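Crov588 (Cafeteriavirus, PDB 6NYR) is of unknown function but folds into a nearly closed, ring-shaped solenoid of FNIP-type leucine-rich repeats. Local coordinates at residues L500-N505 with F522-N527; I486-L491 with K507-V512; K437-I442 with F460-T465; P568-K573 with T590-K595. All blocks are in the same frame, centred on the assembly; numbering follows the deposited sequence.

Contact 1 (L500-N505 with F522-N527)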
loop_
_atom_site.group_PDB
_atom_site.type_symbol
_atom_site.label_atom_id
_atom_site.label_comp_id
_atom_site.label_asym_id
_atom_site.label_seq_id
_atom_site.Cartn_x
_atom_site.Cartn_y
_atom_site.Cartn_z
ATOM N N LEU A 500 17.063 9.094 17.226
ATOM C CA LEU A 500 17.307 8.531 18.543
ATOM C C LEU A 500 16.067 7.779 19.001
ATOM O O LEU A 500 14.942 8.105 18.609
ATOM C CB LEU A 500 17.665 9.646 19.518
ATOM C CG LEU A 500 18.962 10.337 19.078
ATOM C CD1 LEU A 500 18.988 11.798 19.494
ATOM C CD2 LEU A 500 20.178 9.601 19.628
ATOM N N GLY A 501 16.281 6.760 19.830
ATOM C CA GLY A 501 15.237 5.828 20.192
ATOM C C GLY A 501 14.531 6.170 21.493
ATOM O O GLY A 501 14.729 7.226 22.096
ATOM N N HIS A 502 13.677 5.236 21.917
ATOM C CA HIS A 502 12.806 5.472 23.061
ATOM C C HIS A 502 13.592 5.924 24.283
ATOM O O HIS A 502 13.257 6.931 24.916
ATOM C CB HIS A 502 12.019 4.197 23.391
ATOM C CG HIS A 502 11.074 4.359 24.541
ATOM N ND1 HIS A 502 11.466 4.203 25.855
ATOM C CD2 HIS A 502 9.757 4.672 24.576
ATOM C CE1 HIS A 502 10.431 4.416 26.648
ATOM N NE2 HIS A 502 9.381 4.700 25.897
ATOM N N ASP A 503 14.649 5.187 24.628
ATOM C CA ASP A 503 15.291 5.366 25.920
ATOM C C ASP A 503 16.341 6.469 25.936
ATOM O O ASP A 503 16.742 6.895 27.025
ATOM C CB ASP A 503 15.968 4.065 26.373
ATOM C CG ASP A 503 14.986 2.977 26.742
ATOM O OD1 ASP A 503 13.758 3.207 26.672
ATOM O OD2 ASP A 503 15.456 1.878 27.108
ATOM N N PHE A 504 16.809 6.934 24.780
ATOM C CA PHE A 504 17.930 7.864 24.789
ATOM C C PHE A 504 17.586 9.111 25.590
ATOM O O PHE A 504 16.601 9.795 25.293
ATOM C CB PHE A 504 18.337 8.276 23.386
ATOM C CG PHE A 504 19.522 9.209 23.372
ATOM C CD1 PHE A 504 20.810 8.708 23.362
ATOM C CD2 PHE A 504 19.344 10.586 23.423
ATOM C CE1 PHE A 504 21.899 9.556 23.369
ATOM C CE2 PHE A 504 20.429 11.437 23.435
ATOM C CZ PHE A 504 21.709 10.923 23.410
ATOM N N ASN A 505 18.419 9.424 26.579
ATOM C CA ASN A 505 18.202 10.600 27.410
ATOM C C ASN A 505 19.522 11.079 28.006
ATOM O O ASN A 505 19.657 11.188 29.232
ATOM C CB ASN A 505 17.195 10.289 28.517
ATOM C CG ASN A 505 16.714 11.539 29.234
ATOM O OD1 ASN A 505 16.832 12.652 28.718
ATOM N ND2 ASN A 505 16.168 11.363 30.427
ATOM N N PHE A 522 14.169 13.154 18.109
ATOM C CA PHE A 522 14.312 12.678 19.475
ATOM C C PHE A 522 13.239 11.648 19.793
ATOM O O PHE A 522 12.099 11.752 19.330
ATOM C CB PHE A 522 14.235 13.838 20.465
ATOM C CG PHE A 522 15.488 14.655 20.535
ATOM C CD1 PHE A 522 16.632 14.139 21.119
ATOM C CD2 PHE A 522 15.529 15.935 20.014
ATOM C CE1 PHE A 522 17.788 14.884 21.191
ATOM C CE2 PHE A 522 16.688 16.687 20.076
ATOM C CZ PHE A 522 17.818 16.162 20.665
ATOM N N GLY A 523 13.613 10.650 20.583
ATOM C CA GLY A 523 12.692 9.617 20.995
ATOM C C GLY A 523 11.852 10.016 22.198
ATOM O O GLY A 523 11.881 11.147 22.686
ATOM N N THR A 524 11.096 9.032 22.688
ATOM C CA THR A 524 10.147 9.265 23.770
ATOM C C THR A 524 10.792 9.979 24.949
ATOM O O THR A 524 10.261 10.973 25.459
ATOM C CB THR A 524 9.560 7.923 24.227
ATOM O OG1 THR A 524 8.799 7.338 23.163
ATOM C CG2 THR A 524 8.684 8.092 25.460
ATOM N N SER A 525 11.947 9.490 25.392
ATOM C CA SER A 525 12.439 9.825 26.719
ATOM C C SER A 525 13.319 11.063 26.769
ATOM O O SER A 525 13.535 11.598 27.863
ATOM C CB SER A 525 13.221 8.639 27.297
ATOM O OG SER A 525 12.377 7.514 27.470
ATOM N N PHE A 526 13.831 11.538 25.638
ATOM C CA PHE A 526 14.784 12.635 25.688
ATOM C C PHE A 526 14.162 13.844 26.379
ATOM O O PHE A 526 13.106 14.335 25.966
ATOM C CB PHE A 526 15.259 13.027 24.292
ATOM C CG PHE A 526 16.248 14.157 24.312
ATOM C CD1 PHE A 526 17.560 13.929 24.687
ATOM C CD2 PHE A 526 15.861 15.449 24.001
ATOM C CE1 PHE A 526 18.473 14.962 24.733
ATOM C CE2 PHE A 526 16.769 16.488 24.039
ATOM C CZ PHE A 526 18.080 16.243 24.408
ATOM N N ASN A 527 14.816 14.327 27.430
ATOM C CA ASN A 527 14.336 15.503 28.143
ATOM C C ASN A 527 15.515 16.227 28.793
ATOM O O ASN A 527 15.502 16.546 29.983
ATOM C CB ASN A 527 13.281 15.115 29.180
ATOM C CG ASN A 527 12.572 16.318 29.765
ATOM O OD1 ASN A 527 12.582 17.402 29.182
ATOM N ND2 ASN A 527 11.942 16.131 30.920
#

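Contact 2 (I486-L491 with K507-V512)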
loop_
_atom_site.group_PDB
_atom_site.type_symbol
_atom_site.label_atom_id
_atom_site.label_comp_id
_atom_site.label_asym_id
_atom_site.label_seq_id
_atom_site.Cartn_x
_atom_site.Cartn_y
_atom_site.Cartn_z
ATOM N N ILE A 486 26.834 10.266 23.469
ATOM C CA ILE A 486 27.404 10.505 22.142
ATOM C C ILE A 486 28.360 11.687 22.243
ATOM O O ILE A 486 27.962 12.792 22.634
ATOM C CB ILE A 486 26.317 10.738 21.081
ATOM C CG1 ILE A 486 25.295 9.602 21.156
ATOM C CG2 ILE A 486 26.950 10.840 19.705
ATOM C CD1 ILE A 486 24.291 9.573 20.019
ATOM N N ILE A 487 29.619 11.450 21.891
ATOM C CA ILE A 487 30.711 12.365 22.185
ATOM C C ILE A 487 31.201 13.027 20.898
ATOM O O ILE A 487 30.791 12.680 19.790
ATOM C CB ILE A 487 31.870 11.631 22.893
ATOM C CG1 ILE A 487 31.359 10.932 24.161
ATOM C CG2 ILE A 487 33.016 12.560 23.249
ATOM C CD1 ILE A 487 30.614 11.852 25.118
ATOM N N GLU A 488 32.072 14.021 21.070
ATOM C CA GLU A 488 32.785 14.644 19.963
ATOM C C GLU A 488 33.473 13.601 19.093
ATOM O O GLU A 488 34.031 12.622 19.593
ATOM C CB GLU A 488 33.827 15.627 20.518
ATOM C CG GLU A 488 34.319 16.678 19.545
ATOM C CD GLU A 488 34.717 17.974 20.241
ATOM O OE1 GLU A 488 34.474 18.105 21.461
ATOM O OE2 GLU A 488 35.284 18.858 19.567
ATOM N N ASN A 489 33.424 13.822 17.780
ATOM C CA ASN A 489 34.170 13.017 16.815
ATOM C C ASN A 489 33.683 11.572 16.793
ATOM O O ASN A 489 34.470 10.638 16.619
ATOM C CB ASN A 489 35.678 13.051 17.095
ATOM C CG ASN A 489 36.277 14.438 16.964
ATOM O OD1 ASN A 489 36.045 15.140 15.976
ATOM N ND2 ASN A 489 37.057 14.839 17.960
ATOM N N VAL A 490 32.380 11.377 16.960
ATOM C CA VAL A 490 31.755 10.072 16.784
ATOM C C VAL A 490 30.872 10.044 15.542
ATOM O O VAL A 490 30.995 9.153 14.703
ATOM C CB VAL A 490 30.951 9.668 18.043
ATOM C CG1 VAL A 490 30.197 8.372 17.799
ATOM C CG2 VAL A 490 31.879 9.537 19.244
ATOM N N LEU A 491 29.999 11.034 15.393
ATOM C CA LEU A 491 29.121 11.105 14.228
ATOM C C LEU A 491 29.901 11.618 13.024
ATOM O O LEU A 491 30.532 12.678 13.106
ATOM C CB LEU A 491 27.928 12.009 14.526
ATOM C CG LEU A 491 27.075 11.556 15.714
ATOM C CD1 LEU A 491 26.051 12.619 16.107
ATOM C CD2 LEU A 491 26.387 10.223 15.437
ATOM N N LYS A 507 22.792 14.038 27.813
ATOM C CA LYS A 507 23.121 15.392 27.387
ATOM C C LYS A 507 23.951 15.365 26.110
ATOM O O LYS A 507 24.762 14.457 25.894
ATOM C CB LYS A 507 23.858 16.137 28.500
ATOM C CG LYS A 507 22.928 16.599 29.616
ATOM C CD LYS A 507 23.671 17.209 30.794
ATOM C CE LYS A 507 22.689 17.539 31.915
ATOM N NZ LYS A 507 23.346 17.708 33.238
ATOM N N ILE A 508 23.721 16.361 25.257
ATOM C CA ILE A 508 24.457 16.555 24.015
ATOM C C ILE A 508 25.240 17.856 24.128
ATOM O O ILE A 508 24.647 18.930 24.289
ATOM C CB ILE A 508 23.513 16.581 22.803
ATOM C CG1 ILE A 508 22.568 15.376 22.855
ATOM C CG2 ILE A 508 24.302 16.577 21.504
ATOM C CD1 ILE A 508 21.701 15.206 21.629
ATOM N N MET A 509 26.566 17.767 24.046
ATOM C CA MET A 509 27.413 18.945 24.164
ATOM C C MET A 509 27.639 19.543 22.771
ATOM O O MET A 509 26.973 19.175 21.799
ATOM C CB MET A 509 28.701 18.593 24.906
ATOM C CG MET A 509 29.478 17.401 24.388
ATOM S SD MET A 509 30.829 16.989 25.528
ATOM C CE MET A 509 31.898 15.998 24.481
ATOM N N GLU A 510 28.595 20.463 22.652
ATOM C CA GLU A 510 28.568 21.418 21.546
ATOM C C GLU A 510 28.992 20.838 20.198
ATOM O O GLU A 510 28.256 20.949 19.212
ATOM C CB GLU A 510 29.436 22.638 21.899
ATOM C CG GLU A 510 28.698 23.709 22.693
ATOM C CD GLU A 510 29.585 24.872 23.108
ATOM O OE1 GLU A 510 30.278 25.439 22.236
ATOM O OE2 GLU A 510 29.596 25.208 24.311
ATOM N N ASN A 511 30.182 20.260 20.116
ATOM C CA ASN A 511 30.685 19.749 18.834
ATOM C C ASN A 511 30.493 18.239 18.715
ATOM O O ASN A 511 31.431 17.470 18.499
ATOM C CB ASN A 511 32.145 20.147 18.638
ATOM C CG ASN A 511 32.320 21.645 18.484
ATOM O OD1 ASN A 511 33.011 22.288 19.274
ATOM N ND2 ASN A 511 31.684 22.211 17.461
ATOM N N VAL A 512 29.237 17.823 18.835
ATOM C CA VAL A 512 28.848 16.427 18.705
ATOM C C VAL A 512 28.063 16.184 17.419
ATOM O O VAL A 512 28.355 15.250 16.669
ATOM C CB VAL A 512 28.033 15.975 19.940
ATOM C CG1 VAL A 512 27.507 14.564 19.744
ATOM C CG2 VAL A 512 28.871 16.093 21.205
#

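Contact 3 (K437-I442 with F460-T465)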
loop_
_atom_site.group_PDB
_atom_site.type_symbol
_atom_site.label_atom_id
_atom_site.label_comp_id
_atom_site.label_asym_id
_atom_site.label_seq_id
_atom_site.Cartn_x
_atom_site.Cartn_y
_atom_site.Cartn_z
ATOM N N LYS A 437 17.562 -8.282 18.793
ATOM C CA LYS A 437 18.419 -8.723 19.880
ATOM C C LYS A 437 19.881 -8.304 19.767
ATOM O O LYS A 437 20.626 -8.477 20.740
ATOM C CB LYS A 437 18.377 -10.252 19.999
ATOM C CG LYS A 437 17.093 -10.877 20.511
ATOM C CD LYS A 437 16.913 -10.514 21.979
ATOM C CE LYS A 437 15.917 -11.431 22.657
ATOM N NZ LYS A 437 16.635 -12.725 22.965
ATOM N N PHE A 438 20.329 -7.772 18.634
ATOM C CA PHE A 438 21.750 -7.481 18.499
ATOM C C PHE A 438 22.187 -6.454 19.537
ATOM O O PHE A 438 21.585 -5.382 19.663
ATOM C CB PHE A 438 22.081 -6.962 17.104
ATOM C CG PHE A 438 23.535 -6.620 16.929
ATOM C CD1 PHE A 438 24.460 -7.608 16.634
ATOM C CD2 PHE A 438 23.979 -5.317 17.082
ATOM C CE1 PHE A 438 25.796 -7.299 16.477
ATOM C CE2 PHE A 438 25.316 -5.004 16.927
ATOM C CZ PHE A 438 26.223 -5.994 16.626
ATOM N N ASN A 439 23.246 -6.784 20.275
ATOM C CA ASN A 439 23.746 -5.930 21.345
ATOM C C ASN A 439 25.185 -6.299 21.686
ATOM O O ASN A 439 25.502 -6.586 22.844
ATOM C CB ASN A 439 22.850 -6.056 22.579
ATOM C CG ASN A 439 23.166 -5.023 23.636
ATOM O OD1 ASN A 439 23.800 -4.008 23.356
ATOM N ND2 ASN A 439 22.729 -5.275 24.860
ATOM N N GLN A 440 26.056 -6.303 20.682
ATOM C CA GLN A 440 27.480 -6.545 20.855
ATOM C C GLN A 440 28.251 -5.272 20.527
ATOM O O GLN A 440 27.787 -4.406 19.783
ATOM C CB GLN A 440 27.962 -7.694 19.964
ATOM C CG GLN A 440 27.204 -8.996 20.141
ATOM C CD GLN A 440 27.413 -9.620 21.507
ATOM O OE1 GLN A 440 28.430 -9.384 22.165
ATOM N NE2 GLN A 440 26.451 -10.424 21.941
ATOM N N GLU A 441 29.449 -5.168 21.095
ATOM C CA GLU A 441 30.278 -3.992 20.866
ATOM C C GLU A 441 30.644 -3.882 19.392
ATOM O O GLU A 441 30.872 -4.889 18.712
ATOM C CB GLU A 441 31.553 -4.063 21.705
ATOM C CG GLU A 441 31.362 -3.794 23.186
ATOM C CD GLU A 441 32.662 -3.912 23.967
ATOM O OE1 GLU A 441 33.729 -3.576 23.406
ATOM O OE2 GLU A 441 32.620 -4.361 25.132
ATOM N N ILE A 442 30.700 -2.652 18.893
ATOM C CA ILE A 442 31.185 -2.367 17.542
ATOM C C ILE A 442 32.398 -1.455 17.697
ATOM O O ILE A 442 32.268 -0.257 17.969
ATOM C CB ILE A 442 30.117 -1.743 16.644
ATOM C CG1 ILE A 442 28.882 -2.644 16.623
ATOM C CG2 ILE A 442 30.649 -1.533 15.239
ATOM C CD1 ILE A 442 27.880 -2.299 15.546
ATOM N N PHE A 460 20.134 -2.943 21.102
ATOM C CA PHE A 460 21.471 -2.370 21.019
ATOM C C PHE A 460 21.631 -1.218 22.004
ATOM O O PHE A 460 20.865 -0.249 21.975
ATOM C CB PHE A 460 21.767 -1.878 19.605
ATOM C CG PHE A 460 23.142 -1.298 19.465
ATOM C CD1 PHE A 460 24.248 -2.130 19.436
ATOM C CD2 PHE A 460 23.333 0.068 19.385
ATOM C CE1 PHE A 460 25.517 -1.608 19.319
ATOM C CE2 PHE A 460 24.605 0.594 19.264
ATOM C CZ PHE A 460 25.695 -0.244 19.233
ATOM N N ASN A 461 22.638 -1.320 22.867
ATOM C CA ASN A 461 22.887 -0.302 23.883
ATOM C C ASN A 461 24.367 -0.310 24.262
ATOM O O ASN A 461 24.734 -0.320 25.439
ATOM C CB ASN A 461 21.991 -0.529 25.101
ATOM C CG ASN A 461 22.066 0.602 26.104
ATOM O OD1 ASN A 461 22.419 1.727 25.761
ATOM N ND2 ASN A 461 21.735 0.305 27.354
ATOM N N GLN A 462 25.237 -0.284 23.256
ATOM C CA GLN A 462 26.676 -0.243 23.459
ATOM C C GLN A 462 27.217 1.135 23.097
ATOM O O GLN A 462 26.623 1.869 22.300
ATOM C CB GLN A 462 27.393 -1.305 22.619
ATOM C CG GLN A 462 26.991 -2.741 22.909
ATOM C CD GLN A 462 27.316 -3.164 24.327
ATOM O OE1 GLN A 462 28.263 -2.666 24.937
ATOM N NE2 GLN A 462 26.534 -4.098 24.855
ATOM N N LYS A 463 28.353 1.480 23.699
ATOM C CA LYS A 463 29.003 2.743 23.394
ATOM C C LYS A 463 29.432 2.785 21.930
ATOM O O LYS A 463 29.767 1.763 21.325
ATOM C CB LYS A 463 30.228 2.947 24.285
ATOM C CG LYS A 463 29.946 3.090 25.764
ATOM C CD LYS A 463 31.255 3.314 26.522
ATOM C CE LYS A 463 31.015 3.528 28.006
ATOM N NZ LYS A 463 30.197 2.444 28.610
ATOM N N ILE A 464 29.429 3.990 21.369
ATOM C CA ILE A 464 29.947 4.251 20.030
ATOM C C ILE A 464 31.053 5.285 20.197
ATOM O O ILE A 464 30.776 6.457 20.477
ATOM C CB ILE A 464 28.862 4.751 19.066
ATOM C CG1 ILE A 464 27.660 3.810 19.078
ATOM C CG2 ILE A 464 29.433 4.886 17.660
ATOM C CD1 ILE A 464 26.499 4.276 18.216
ATOM N N THR A 465 32.300 4.861 20.019
ATOM C CA THR A 465 33.456 5.718 20.216
ATOM C C THR A 465 33.940 6.246 18.866
ATOM O O THR A 465 33.242 6.181 17.852
ATOM C CB THR A 465 34.533 4.957 20.984
ATOM O OG1 THR A 465 34.849 3.738 20.304
ATOM C CG2 THR A 465 34.036 4.621 22.399
#

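Contact 4 (P568-K573 with T590-K595)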
loop_
_atom_site.group_PDB
_atom_site.type_symbol
_atom_site.label_atom_id
_atom_site.label_comp_id
_atom_site.label_asym_id
_atom_site.label_seq_id
_atom_site.Cartn_x
_atom_site.Cartn_y
_atom_site.Cartn_z
ATOM N N PRO A 568 4.212 15.788 22.789
ATOM C CA PRO A 568 3.077 15.890 23.719
ATOM C C PRO A 568 3.298 16.762 24.947
ATOM O O PRO A 568 2.449 17.602 25.262
ATOM C CB PRO A 568 2.838 14.427 24.124
ATOM C CG PRO A 568 3.224 13.642 22.896
ATOM C CD PRO A 568 4.329 14.439 22.195
ATOM N N LYS A 569 4.410 16.569 25.653
ATOM C CA LYS A 569 4.587 17.156 26.975
ATOM C C LYS A 569 5.268 18.523 26.980
ATOM O O LYS A 569 5.404 19.118 28.055
ATOM C CB LYS A 569 5.378 16.194 27.876
ATOM C CG LYS A 569 4.553 15.048 28.440
ATOM C CD LYS A 569 5.232 14.385 29.634
ATOM C CE LYS A 569 4.309 13.354 30.278
ATOM N NZ LYS A 569 4.972 12.052 30.568
ATOM N N PHE A 570 5.710 19.037 25.837
ATOM C CA PHE A 570 6.378 20.333 25.835
ATOM C C PHE A 570 5.380 21.429 26.211
ATOM O O PHE A 570 4.335 21.575 25.565
ATOM C CB PHE A 570 7.006 20.638 24.476
ATOM C CG PHE A 570 7.588 22.023 24.393
ATOM C CD1 PHE A 570 8.852 22.294 24.896
ATOM C CD2 PHE A 570 6.859 23.060 23.838
ATOM C CE1 PHE A 570 9.380 23.572 24.835
ATOM C CE2 PHE A 570 7.386 24.341 23.772
ATOM C CZ PHE A 570 8.649 24.595 24.272
ATOM N N ASN A 571 5.692 22.196 27.253
ATOM C CA ASN A 571 4.807 23.262 27.708
ATOM C C ASN A 571 5.615 24.361 28.397
ATOM O O ASN A 571 5.438 24.669 29.574
ATOM C CB ASN A 571 3.740 22.685 28.636
ATOM C CG ASN A 571 2.653 23.683 28.970
ATOM O OD1 ASN A 571 2.364 24.589 28.185
ATOM N ND2 ASN A 571 2.046 23.531 30.142
ATOM N N GLN A 572 6.519 24.986 27.648
ATOM C CA GLN A 572 7.361 26.051 28.167
ATOM C C GLN A 572 7.111 27.355 27.425
ATOM O O GLN A 572 6.750 27.361 26.244
ATOM C CB GLN A 572 8.853 25.697 28.058
ATOM C CG GLN A 572 9.271 24.481 28.860
ATOM C CD GLN A 572 9.089 24.681 30.353
ATOM O OE1 GLN A 572 9.362 25.758 30.889
ATOM N NE2 GLN A 572 8.629 23.637 31.033
ATOM N N LYS A 573 7.321 28.462 28.134
ATOM C CA LYS A 573 7.195 29.780 27.532
ATOM C C LYS A 573 8.167 29.919 26.366
ATOM O O LYS A 573 9.303 29.437 26.418
ATOM C CB LYS A 573 7.497 30.862 28.575
ATOM C CG LYS A 573 6.360 31.181 29.537
ATOM C CD LYS A 573 6.932 31.713 30.858
ATOM C CE LYS A 573 6.034 32.739 31.528
ATOM N NZ LYS A 573 4.692 32.175 31.850
ATOM N N THR A 590 0.483 18.093 22.162
ATOM C CA THR A 590 -0.838 18.053 22.781
ATOM C C THR A 590 -0.982 19.067 23.914
ATOM O O THR A 590 -2.015 19.739 24.026
ATOM C CB THR A 590 -1.131 16.637 23.293
ATOM O OG1 THR A 590 -0.122 16.246 24.232
ATOM C CG2 THR A 590 -1.167 15.635 22.147
ATOM N N SER A 591 0.031 19.190 24.769
ATOM C CA SER A 591 -0.140 19.862 26.050
ATOM C C SER A 591 0.366 21.303 26.081
ATOM O O SER A 591 0.265 21.949 27.128
ATOM C CB SER A 591 0.553 19.058 27.161
ATOM O OG SER A 591 1.956 19.264 27.157
ATOM N N PHE A 592 0.903 21.826 24.980
ATOM C CA PHE A 592 1.369 23.208 24.976
ATOM C C PHE A 592 0.200 24.171 25.171
ATOM O O PHE A 592 -0.776 24.144 24.415
ATOM C CB PHE A 592 2.096 23.532 23.667
ATOM C CG PHE A 592 2.494 24.980 23.539
ATOM C CD1 PHE A 592 3.701 25.429 24.051
ATOM C CD2 PHE A 592 1.659 25.891 22.914
ATOM C CE1 PHE A 592 4.066 26.756 23.941
ATOM C CE2 PHE A 592 2.018 27.222 22.802
ATOM C CZ PHE A 592 3.223 27.656 23.314
ATOM N N ASN A 593 0.310 25.036 26.177
ATOM C CA ASN A 593 -0.746 25.995 26.472
ATOM C C ASN A 593 -0.142 27.235 27.134
ATOM O O ASN A 593 -0.447 27.584 28.277
ATOM C CB ASN A 593 -1.819 25.366 27.358
ATOM C CG ASN A 593 -3.093 26.199 27.413
ATOM O OD1 ASN A 593 -3.349 27.018 26.532
ATOM N ND2 ASN A 593 -3.895 25.992 28.453
ATOM N N GLN A 594 0.737 27.921 26.411
ATOM C CA GLN A 594 1.386 29.126 26.902
ATOM C C GLN A 594 0.958 30.336 26.080
ATOM O O GLN A 594 0.616 30.221 24.901
ATOM C CB GLN A 594 2.912 28.994 26.853
ATOM C CG GLN A 594 3.472 27.901 27.742
ATOM C CD GLN A 594 3.191 28.148 29.212
ATOM O OE1 GLN A 594 3.352 29.262 29.712
ATOM N NE2 GLN A 594 2.761 27.107 29.910
ATOM N N LYS A 595 0.980 31.500 26.722
ATOM C CA LYS A 595 0.623 32.746 26.057
ATOM C C LYS A 595 1.696 33.123 25.046
ATOM O O LYS A 595 2.897 32.995 25.306
ATOM C CB LYS A 595 0.454 33.846 27.107
ATOM C CG LYS A 595 -0.755 33.624 28.023
ATOM C CD LYS A 595 -0.492 34.148 29.431
ATOM C CE LYS A 595 -1.126 35.492 29.725
ATOM N NZ LYS A 595 -0.473 36.107 30.923
HETATM O O HOH W 1 -0.798 25.360 30.496
#

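Contact 1 (L500-N505 with F522-N527)
The imidazole of His502 lies beside Thr524, the two side chains slanting across one another, with His502 CD2 3.2 Å from Thr524 OG1. Because CG of His502 stands anti to the backbone N (chi1 -179°), the ring swings back over the neighbouring coil even though its CB leaves the backbone away from it. ND1 donates to OD1 of the adjoining Asp503 at 2.6 Å, and since this oxygen lies close to the ring plane, the bond fixes the ring's rotation; the ring of His480 stacks on it as well. Ser525 grips the carbonyl oxygen of His502 twice: its N reaches His502 O at 2.9 Å in the plane of the carbonyl, while its OG comes from above that plane at 2.8 Å. Farther on, Asn505 OD1 receives the N of Asn527 at 2.9 Å from above the amide plane, and Gln528 NE2 is a further donor to that oxygen. On the apolar side, Phe504 and Phe526 point the same way, side by side, and CD1 of Phe526 meets the edge of the Phe504 ring 4.0 Å from CD2. Leu500 and Phe522 run alongside one another similarly, Leu500 CD2 covering one face of Phe504 and Phe522 CE1 one face of Phe526. Hydrogen bonds from Ser525 and Asn527 to oxygens of the preceding coil hold the polar side while apolar rings pack within, so these loops join without regular strand pairing.

Contact 2 (I486-L491 with K507-V512)
Val512 wedges its two methyl groups against the backbone of Ile486 to Glu488, and here the contact is tight. CG1, anti to the backbone N (chi1 174°), lies 3.4 Å from the carbonyl oxygen of Ile486 and 3.8 Å from Ile486 CG2, the two side chains crossing at about a right angle. The other methyl, CG2, faces the N of Glu488. Next to it Glu488 CG is 3.2 Å from Asn511 O, and the CA of Glu488 makes a CA-H...O contact with the same oxygen. From the far end of the segment Leu491 closes in, its CD1 3.5 Å from the carbonyl oxygen of Val512; Leu491 also rests on Leu513. The solvent side is looser. Met509 holds CG between its backbone N and carbonyl carbon (chi1 52°) and then runs out extended, so that only its terminal CE reaches across, 3.8 Å from CG2 of the exposed Ile487. Glu488 and Asn511 lie alongside one another and point the same way, their carboxylate and amide planes 50° apart, yet no hydrogen bond joins them: the carboxylate's OE2 meets the aliphatic CB of Asn511 at 3.5 Å. Ile487 to Val490 form a type II beta turn whose closing backbone bond is weak. Such loops, one of them a type II turn, stacked through buried valine, leucine and isoleucine side chains without regular helices, form the outer side of this leucine-rich-repeat solenoid.

Contact 3 (K437-I442 with F460-T465)
Asn439 OD1 is gripped by two donors of the next coil, the N of Asn461 at 3.0 Å and NE2 of Gln462 at 3.1 Å. They reach it from opposite faces of its amide plane, each well out of that plane, which leaves the asparagine little freedom to turn. The pattern is a run of asparagine hydrogen bonds passed from coil to coil of the leucine-rich-repeat solenoid: Asn417 OD1 accepts from the N of Asn439 and from Gln440 NE2, and Asn461 OD1 in turn from Asn483 N and Gln484 NE2. The first torsion of Asn439 (chi1 -170°) turns its CG away from its own N and carries the amide across to the following segment. Gln462 comes to meet it with a chain bent at chi2 (-63°), crossing Asn439 at about a right angle; the same NE2 makes a weak bond to the carbonyl oxygen of Asn439 at 3.4 Å. At the outer margin, CG of Glu441 touches the amide oxygen OE1 of Gln462. Under this polar seam lie two buried rings, Phe438 and Phe460, side by side and pointing the same way, with CE2 of Phe438 4.0 Å from CD1 of Phe460. Each is also stacked on a phenylalanine of its own coil, Phe434 and Phe456 respectively. The backbone N of Gln462 sits over the centre of one face of the Phe460 ring, while the carbonyl oxygen of Gln440 lies in the plane of that ring at its edge, 3.6 Å from CE1.

Contact 4 (P568-K573 with T590-K595)
Gln594 leans over the preceding coil and lies against Asn571 and Lys573. Its CB points toward that coil, and CG passes 3.5 Å from Asn571 OD1, near the carbonyl oxygen of Gln572. A bend at chi2 (-63°) then sets NE2 against Asn571 OD1. At the tip the two branches part: OE1 rests against CG of Lys573 at 3.6 Å, and NE2 gives a nearly straight bond to Asn571 OD1 (3.1 Å, 169° at the hydrogen), with that oxygen in the amide plane of Gln594. The N of Asn593 reaches Asn571 OD1 at 2.9 Å from the other face of the Asn571 amide. Here the touching segments of two FNIP leucine-rich-repeat coils run almost parallel, 7° apart end to end, with Asn571 bridging them while its own N bonds to Asn549 OD1. Beneath, Phe570 and Phe592 point the same way side by side, and the Phe592 ring turns its edge, at CE1, to Gln572 O. At the other end Pro568 O takes three donors: Ser591 N, Thr590 OG1 at 3.1 Å, and Ser591 OG, which comes in on a lone pair at 2.6 Å.

Overall arrangement
All four contacts join neighbouring coils of the same solenoid, whose short parallel strands follow one another in chain order. Contact 3 comes first along the chain; contacts 2 and 1 follow with alternating segments, and contact 4 comes last. Contacts 1 and 2 share the coil that follows strand 497-499, each pairing it with a different neighbour; their centres are 16 Å apart, with contact 2 farther from the centre of the chain, and they touch where Phe522 CE1 meets Ile508 CD1. Contact 2 also touches contact 3, through Val490 against Ile464. Contact 4 touches none of the others; its centre is about 18 Å from that of contact 1. Similar joints repeated from coil to coil build the curved wall of the ring.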